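Putative polysaccharide binding proteins (DUF1812) (Bacteroides thetaiotaomicron VPI-5482, PDB 3GF8) is probably an outer-membrane lipoprotein that takes part in assembling or anchoring fimbriae, and may also bind polysaccharide. Local coordinates at residues A[83-86]-A[87-91]; A[108-111]-A[112-116]; A[281-285]-A[286-290]. All blocks are in the same frame, centred on the assembly; numbering follows the deposited sequence.

Contact 1 (A[83-86]-A[87-91]); sequences AGAR and DSYDI
The ring of Y89 turns its edge, close to the ring plane, to the backbone of the preceding segment: CD2 lies 3.9 Å from R86 N and 3.8 Å from A85 CA, the latter meeting the ring obliquely. Over one face sits CB of S88, the residue just before it. This is the corner of a type I beta turn, R86 to Y89, leading from strand 75-83 into strand 89-91, the edge strand of a small antiparallel sheet with strands 105-108 and 180-182. The turn's own bond, Y89 N to R86 O, is weak at 3.4 Å although nearly straight (170°).

A85 makes the apolar contacts of the loop. Its CB touches Y89 CD2 and I91 CD1, the second being the tighter contact at 3.6 Å. I91 gets there because CG1 stands anti to its carbonyl carbon (chi1 -56°) and the extended chi2 carries CD1 on toward the alanine. Y89 and I91 also pack on L106 of strand 105-108.

The polar ends are held from outside. E121 takes up three groups: its carboxylate receives R86 N and bonds S88 OG, while its backbone O pairs with Y89 OH. The R86 side chain leads away from the turn, extended from CG to NE, to make salt bridges with E57 and D37.

A water spans the mouth of the turn, where the two carbonyl oxygens R86 O and Y89 O face each other at 3.4 Å. It donates to both, at a short 2.5 Å to R86 O and 3.0 Å to Y89 O.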
loop_
_atom_site.group_PDB
_atom_site.type_symbol
_atom_site.label_atom_id
_atom_site.label_comp_id
_atom_site.label_asym_id
_atom_site.label_seq_id
_atom_site.Cartn_x
_atom_site.Cartn_y
_atom_site.Cartn_z
ATOM N N ALA A 83 2.156 -3.988 10.462
ATOM C CA ALA A 83 1.944 -5.399 10.249
ATOM C C ALA A 83 2.549 -5.756 8.897
ATOM O O ALA A 83 2.495 -4.971 7.953
ATOM C CB ALA A 83 0.436 -5.757 10.314
ATOM N N GLY A 84 3.123 -6.959 8.832
ATOM C CA GLY A 84 3.838 -7.409 7.651
ATOM C C GLY A 84 5.259 -6.893 7.426
ATOM O O GLY A 84 5.885 -7.341 6.483
ATOM N N ALA A 85 5.781 -5.974 8.266
ATOM C CA ALA A 85 7.068 -5.321 7.963
ATOM C C ALA A 85 8.216 -6.291 8.226
ATOM O O ALA A 85 8.385 -6.785 9.342
ATOM C CB ALA A 85 7.267 -3.994 8.733
ATOM N N ARG A 86 8.968 -6.592 7.175
ATOM C CA ARG A 86 10.147 -7.464 7.282
ATOM C C ARG A 86 11.313 -6.785 6.588
ATOM O O ARG A 86 11.560 -5.601 6.844
ATOM C CB ARG A 86 9.841 -8.852 6.733
ATOM C CG ARG A 86 8.757 -9.570 7.545
ATOM C CD ARG A 86 8.497 -10.940 6.953
ATOM N NE ARG A 86 7.380 -11.642 7.567
ATOM C CZ ARG A 86 7.476 -12.440 8.619
ATOM N NH1 ARG A 86 8.645 -12.644 9.201
ATOM N NH2 ARG A 86 6.391 -13.025 9.106
ATOM N N ASP A 87 11.994 -7.467 5.677
ATOM C CA ASP A 87 13.240 -6.943 5.129
ATOM C C ASP A 87 13.158 -5.746 4.222
ATOM O O ASP A 87 14.176 -5.116 3.999
ATOM C CB ASP A 87 13.980 -8.025 4.384
ATOM C CG ASP A 87 14.495 -9.088 5.312
ATOM O OD1 ASP A 87 14.832 -8.738 6.469
ATOM O OD2 ASP A 87 14.550 -10.271 4.898
ATOM N N SER A 88 11.992 -5.411 3.695
ATOM C CA SER A 88 11.910 -4.278 2.777
ATOM C C SER A 88 11.969 -2.938 3.455
ATOM O O SER A 88 12.273 -1.923 2.800
ATOM C CB SER A 88 10.659 -4.330 1.922
ATOM O OG SER A 88 10.624 -5.527 1.173
ATOM N N TYR A 89 11.728 -2.919 4.763
ATOM C CA TYR A 89 11.496 -1.668 5.439
ATOM C C TYR A 89 12.430 -1.510 6.619
ATOM O O TYR A 89 12.703 -2.481 7.304
ATOM C CB TYR A 89 10.058 -1.643 5.935
ATOM C CG TYR A 89 9.067 -2.134 4.926
ATOM C CD1 TYR A 89 8.669 -1.317 3.891
ATOM C CD2 TYR A 89 8.517 -3.402 5.000
ATOM C CE1 TYR A 89 7.753 -1.726 2.943
ATOM C CE2 TYR A 89 7.574 -3.820 4.056
ATOM C CZ TYR A 89 7.196 -2.968 3.027
ATOM O OH TYR A 89 6.278 -3.336 2.031
ATOM N N ASP A 90 12.906 -0.280 6.835
ATOM C CA ASP A 90 13.504 0.116 8.118
ATOM C C ASP A 90 12.506 0.899 8.904
ATOM O O ASP A 90 11.998 1.918 8.417
ATOM C CB ASP A 90 14.748 0.995 7.923
ATOM C CG ASP A 90 15.901 0.225 7.280
ATOM O OD1 ASP A 90 16.244 -0.896 7.751
ATOM O OD2 ASP A 90 16.439 0.734 6.283
ATOM N N ILE A 91 12.250 0.448 10.123
ATOM C CA ILE A 91 11.407 1.174 11.056
ATOM C C ILE A 91 12.366 1.713 12.108
ATOM O O ILE A 91 13.173 0.970 12.642
ATOM C CB ILE A 91 10.350 0.260 11.711
ATOM C CG1 ILE A 91 9.486 -0.440 10.629
ATOM C CG2 ILE A 91 9.485 1.071 12.694
ATOM C CD1 ILE A 91 8.617 -1.679 11.144
HETATM O O HOH W 1 10.729 -4.193 8.687
#

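Contact 2 (A[108-111]-A[112-116]); sequences LKRE and ASLII
R110 packs its aliphatic stem against L114 and I116 across a type I beta turn from E111 to L114. Its CB lies 3.9 Å from I116 CD1, and its CG meets L114 CD2 at 3.8 Å, the two side chains passing at a slant. From there the chain folds back: with CG between the backbone N and carbonyl carbon (chi1 78°) and bends at chi2 and chi3, NE and NH2 come round to L108 O. Both donate to that one oxygen, side-on and within the guanidinium plane, NE at 2.8 Å and NH2 at 2.9 Å. NH2 also forms a salt bridge with D190. A leucine here would probably leave L108 O without these two donors and D190 without its charged mate.

I116 CD1 meets L108 CD2 tip to tip and comes within 3.2 Å of K109 O. The turn itself is closed by L114 N to E111 O (2.9 Å), and S113 OG accepts from I115 N in an ST turn.

The loop joins strand 105-108, beside strand 89-91, to strand 115-116, which pairs in parallel with strand 193-195; L108 and I116 both pack on F195 of that strand.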
loop_
_atom_site.group_PDB
_atom_site.type_symbol
_atom_site.label_atom_id
_atom_site.label_comp_id
_atom_site.label_asym_id
_atom_site.label_seq_id
_atom_site.Cartn_x
_atom_site.Cartn_y
_atom_site.Cartn_z
ATOM N N LEU A 108 10.846 2.629 3.127
ATOM C CA LEU A 108 11.156 1.575 2.153
ATOM C C LEU A 108 12.644 1.675 1.823
ATOM O O LEU A 108 13.140 2.765 1.536
ATOM C CB LEU A 108 10.329 1.755 0.871
ATOM C CG LEU A 108 10.541 0.826 -0.319
ATOM C CD1 LEU A 108 10.222 -0.622 0.027
ATOM C CD2 LEU A 108 9.688 1.310 -1.557
ATOM N N LYS A 109 13.361 0.556 1.911
ATOM C CA LYS A 109 14.777 0.535 1.615
ATOM C C LYS A 109 14.997 0.760 0.135
ATOM O O LYS A 109 14.252 0.222 -0.704
ATOM C CB LYS A 109 15.376 -0.818 2.021
ATOM C CG LYS A 109 15.391 -1.046 3.554
ATOM C CD LYS A 109 16.105 -2.358 3.849
ATOM C CE LYS A 109 16.015 -2.802 5.275
ATOM N NZ LYS A 109 16.303 -4.268 5.372
ATOM N N ARG A 110 16.007 1.565 -0.178
ATOM C CA ARG A 110 16.449 1.791 -1.557
ATOM C C ARG A 110 17.968 1.968 -1.647
ATOM O O ARG A 110 18.630 2.326 -0.693
ATOM C CB ARG A 110 15.740 2.971 -2.216
ATOM C CG ARG A 110 16.269 4.385 -1.811
ATOM C CD ARG A 110 16.218 4.608 -0.293
ATOM N NE ARG A 110 14.845 4.611 0.229
ATOM C CZ ARG A 110 14.092 5.707 0.389
ATOM N NH1 ARG A 110 14.566 6.906 0.066
ATOM N NH2 ARG A 110 12.845 5.605 0.866
ATOM N N GLU A 111 18.493 1.707 -2.819
ATOM C CA GLU A 111 19.864 1.990 -3.170
ATOM C C GLU A 111 19.993 3.403 -3.707
ATOM O O GLU A 111 18.979 4.055 -3.932
ATOM C CB GLU A 111 20.250 1.071 -4.297
ATOM C CG GLU A 111 20.287 -0.405 -3.964
ATOM C CD GLU A 111 20.818 -1.200 -5.178
ATOM O OE1 GLU A 111 20.656 -0.690 -6.340
ATOM O OE2 GLU A 111 21.395 -2.305 -4.954
ATOM N N ALA A 112 21.230 3.838 -3.998
ATOM C CA ALA A 112 21.487 5.198 -4.510
ATOM C C ALA A 112 20.682 5.500 -5.728
ATOM O O ALA A 112 20.305 6.667 -5.938
ATOM C CB ALA A 112 22.989 5.439 -4.842
ATOM N N SER A 113 20.441 4.486 -6.563
ATOM C CA SER A 113 19.678 4.716 -7.788
ATOM C C SER A 113 18.198 5.080 -7.578
ATOM O O SER A 113 17.541 5.482 -8.502
ATOM C CB SER A 113 19.720 3.478 -8.668
ATOM O OG SER A 113 18.822 2.504 -8.186
ATOM N N LEU A 114 17.661 4.880 -6.386
ATOM C CA LEU A 114 16.241 5.136 -6.127
ATOM C C LEU A 114 15.258 4.305 -6.971
ATOM O O LEU A 114 14.100 4.671 -7.104
ATOM C CB LEU A 114 15.930 6.615 -6.312
ATOM C CG LEU A 114 16.881 7.587 -5.619
ATOM C CD1 LEU A 114 16.393 8.944 -5.981
ATOM C CD2 LEU A 114 16.908 7.364 -4.083
ATOM N N ILE A 115 15.721 3.197 -7.528
ATOM C CA ILE A 115 14.871 2.268 -8.272
ATOM C C ILE A 115 14.452 1.139 -7.350
ATOM O O ILE A 115 15.268 0.554 -6.676
ATOM C CB ILE A 115 15.628 1.659 -9.443
ATOM C CG1 ILE A 115 16.003 2.758 -10.415
ATOM C CG2 ILE A 115 14.808 0.586 -10.129
ATOM C CD1 ILE A 115 16.978 2.334 -11.524
ATOM N N ILE A 116 13.176 0.841 -7.312
ATOM C CA ILE A 116 12.650 -0.296 -6.551
ATOM C C ILE A 116 12.065 -1.264 -7.580
ATOM O O ILE A 116 11.182 -0.869 -8.314
ATOM C CB ILE A 116 11.510 0.172 -5.616
ATOM C CG1 ILE A 116 12.022 1.255 -4.652
ATOM C CG2 ILE A 116 10.866 -1.040 -4.874
ATOM C CD1 ILE A 116 12.868 0.709 -3.517
#

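Contact 3 (A[281-285]-A[286-290]); sequences QIVVN and GWVHR
Four backbone hydrogen bonds tie strand 281-284 to strand 287-290. I282 and H289 exchange one pair, N to O each way at 2.9 Å, with H289 N lying nearly on the line of the I282 carbonyl. V284 and W287 exchange the other pair next to the turn; there W287 N approaches V284 O from well above the carbonyl plane. CA-H...O contacts fill in between these rungs, among them V283 CA to W287 O at 3.2 Å.

Apolar contacts divide between the two faces. On the face that carries Q281, V283 and V288, V283 CG2 meets V288 CG2 at 4.1 Å, while V283 CG1, anti to the backbone N (chi1 177°), swings to the turn and touches G286 C and N. On the face of I282, V284 and H289, I282 CG1 lies against H289 CB at 4.1 Å, and the imidazole presents its edge to V284 CG2. I282 and V284 also pack on Y244 and L245 of helix 241-246. The Q281 amide adds a mixed contact, its OE1 3.7 Å from V288 CG1.

Among the polar groups, the W287 indole has V284 O at its edge, in the ring plane. A water, also in that plane, accepts from W287 NE1 at 2.9 Å and donates to N285 O. The N285 amide leads away from the second strand and onto the neighbouring part of the fold: OD1 accepts from H268 N, and ND2 donates to N266 O and to E251.

N285 and G286 occupy the corner with positive phi; at G286 a CB would clash with N285 O. This is a beta hairpin with a two-residue loop, a type I' turn with its classic asparagine-glycine pair, added antiparallel to strand 266-273.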
loop_
_atom_site.group_PDB
_atom_site.type_symbol
_atom_site.label_atom_id
_atom_site.label_comp_id
_atom_site.label_asym_id
_atom_site.label_seq_id
_atom_site.Cartn_x
_atom_site.Cartn_y
_atom_site.Cartn_z
ATOM N N GLN A 281 -9.267 4.270 -23.894
ATOM C CA GLN A 281 -10.017 3.782 -22.765
ATOM C C GLN A 281 -9.140 2.896 -21.928
ATOM O O GLN A 281 -8.148 2.370 -22.431
ATOM C CB GLN A 281 -11.248 3.000 -23.236
ATOM C CG GLN A 281 -10.934 1.887 -24.205
ATOM C CD GLN A 281 -12.048 0.844 -24.298
ATOM O OE1 GLN A 281 -13.224 1.173 -24.517
ATOM N NE2 GLN A 281 -11.666 -0.433 -24.160
ATOM N N ILE A 282 -9.506 2.769 -20.655
ATOM C CA ILE A 282 -8.883 1.829 -19.756
ATOM C C ILE A 282 -9.903 0.847 -19.187
ATOM O O ILE A 282 -11.107 1.108 -19.131
ATOM C CB ILE A 282 -8.125 2.547 -18.594
ATOM C CG1 ILE A 282 -9.102 3.203 -17.618
ATOM C CG2 ILE A 282 -7.176 3.561 -19.177
ATOM C CD1 ILE A 282 -8.464 4.167 -16.668
ATOM N N VAL A 283 -9.413 -0.289 -18.727
ATOM C CA VAL A 283 -10.246 -1.206 -18.027
ATOM C C VAL A 283 -9.540 -1.419 -16.718
ATOM O O VAL A 283 -8.375 -1.835 -16.702
ATOM C CB VAL A 283 -10.420 -2.470 -18.795
ATOM C CG1 VAL A 283 -11.286 -3.535 -17.976
ATOM C CG2 VAL A 283 -11.079 -2.160 -20.080
ATOM N N VAL A 284 -10.223 -1.074 -15.630
ATOM C CA VAL A 284 -9.696 -1.255 -14.276
ATOM C C VAL A 284 -10.519 -2.323 -13.605
ATOM O O VAL A 284 -11.705 -2.149 -13.387
ATOM C CB VAL A 284 -9.753 0.034 -13.472
ATOM C CG1 VAL A 284 -9.120 -0.156 -12.054
ATOM C CG2 VAL A 284 -9.078 1.149 -14.257
ATOM N N ASN A 285 -9.887 -3.445 -13.312
ATOM C CA ASN A 285 -10.576 -4.584 -12.696
ATOM C C ASN A 285 -11.950 -4.839 -13.348
ATOM O O ASN A 285 -12.965 -4.967 -12.677
ATOM C CB ASN A 285 -10.693 -4.359 -11.181
ATOM C CG ASN A 285 -9.336 -4.316 -10.473
ATOM O OD1 ASN A 285 -8.367 -4.853 -10.987
ATOM N ND2 ASN A 285 -9.266 -3.667 -9.281
ATOM N N GLY A 286 -11.976 -4.914 -14.669
ATOM C CA GLY A 286 -13.197 -5.259 -15.369
ATOM C C GLY A 286 -14.064 -4.084 -15.781
ATOM O O GLY A 286 -14.907 -4.247 -16.670
ATOM N N TRP A 287 -13.853 -2.909 -15.172
ATOM C CA TRP A 287 -14.664 -1.732 -15.479
ATOM C C TRP A 287 -14.052 -0.924 -16.582
ATOM O O TRP A 287 -12.935 -0.465 -16.429
ATOM C CB TRP A 287 -14.827 -0.833 -14.261
ATOM C CG TRP A 287 -15.550 -1.515 -13.157
ATOM C CD1 TRP A 287 -15.019 -2.371 -12.230
ATOM C CD2 TRP A 287 -16.961 -1.443 -12.882
ATOM N NE1 TRP A 287 -16.015 -2.811 -11.368
ATOM C CE2 TRP A 287 -17.211 -2.254 -11.747
ATOM C CE3 TRP A 287 -18.036 -0.780 -13.489
ATOM C CZ2 TRP A 287 -18.494 -2.430 -11.221
ATOM C CZ3 TRP A 287 -19.301 -0.935 -12.955
ATOM C CH2 TRP A 287 -19.518 -1.758 -11.813
ATOM N N VAL A 288 -14.819 -0.732 -17.660
ATOM C CA VAL A 288 -14.402 0.036 -18.808
ATOM C C VAL A 288 -14.652 1.525 -18.569
ATOM O O VAL A 288 -15.712 1.855 -18.109
ATOM C CB VAL A 288 -15.196 -0.407 -20.033
ATOM C CG1 VAL A 288 -14.701 0.315 -21.252
ATOM C CG2 VAL A 288 -15.128 -1.954 -20.193
ATOM N N HIS A 289 -13.651 2.379 -18.825
ATOM C CA HIS A 289 -13.743 3.853 -18.755
ATOM C C HIS A 289 -13.092 4.554 -19.966
ATOM O O HIS A 289 -11.892 4.369 -20.234
ATOM C CB HIS A 289 -13.068 4.362 -17.485
ATOM C CG HIS A 289 -13.586 3.721 -16.238
ATOM N ND1 HIS A 289 -14.833 3.999 -15.720
ATOM C CD2 HIS A 289 -13.024 2.817 -15.402
ATOM C CE1 HIS A 289 -15.016 3.290 -14.621
ATOM N NE2 HIS A 289 -13.934 2.560 -14.408
ATOM N N ARG A 290 -13.894 5.322 -20.710
ATOM C CA ARG A 290 -13.409 6.212 -21.772
ATOM C C ARG A 290 -12.531 7.316 -21.159
ATOM O O ARG A 290 -12.843 7.846 -20.100
ATOM C CB ARG A 290 -14.583 6.873 -22.492
ATOM C CG ARG A 290 -14.217 7.733 -23.738
ATOM C CD ARG A 290 -13.911 6.811 -24.925
ATOM N NE ARG A 290 -13.795 7.469 -26.238
ATOM C CZ ARG A 290 -12.750 8.184 -26.663
ATOM N NH1 ARG A 290 -11.699 8.371 -25.864
ATOM N NH2 ARG A 290 -12.762 8.722 -27.898
HETATM O O HOH W 2 -9.080 -5.023 -15.907
HETATM O O HOH W 3 -14.374 -4.686 -9.821
#

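Overall arrangement
Contacts 1 and 2 are neighbours whose centres lie 15 Å apart, and they meet directly through K109: its NZ lies 2.7 Å from D87 O and its backbone N 2.8 Å from S88 O, both probable hydrogen bonds. The turn at 86-89 is thereby fastened to the start of the loop at 108-116, next to where strands 89-91 and 105-108 pair. Contact 3 stands apart, its centre 33 Å from that of contact 1 and 32 Å from that of contact 2, with nearest atoms about 19 and 20 Å away. Contacts 1 and 3 lie on opposite sides of the chain's centre. A 1,2-ethanediol, probably from the crystallisation liquor, sits about 5 Å from the N285 side chain.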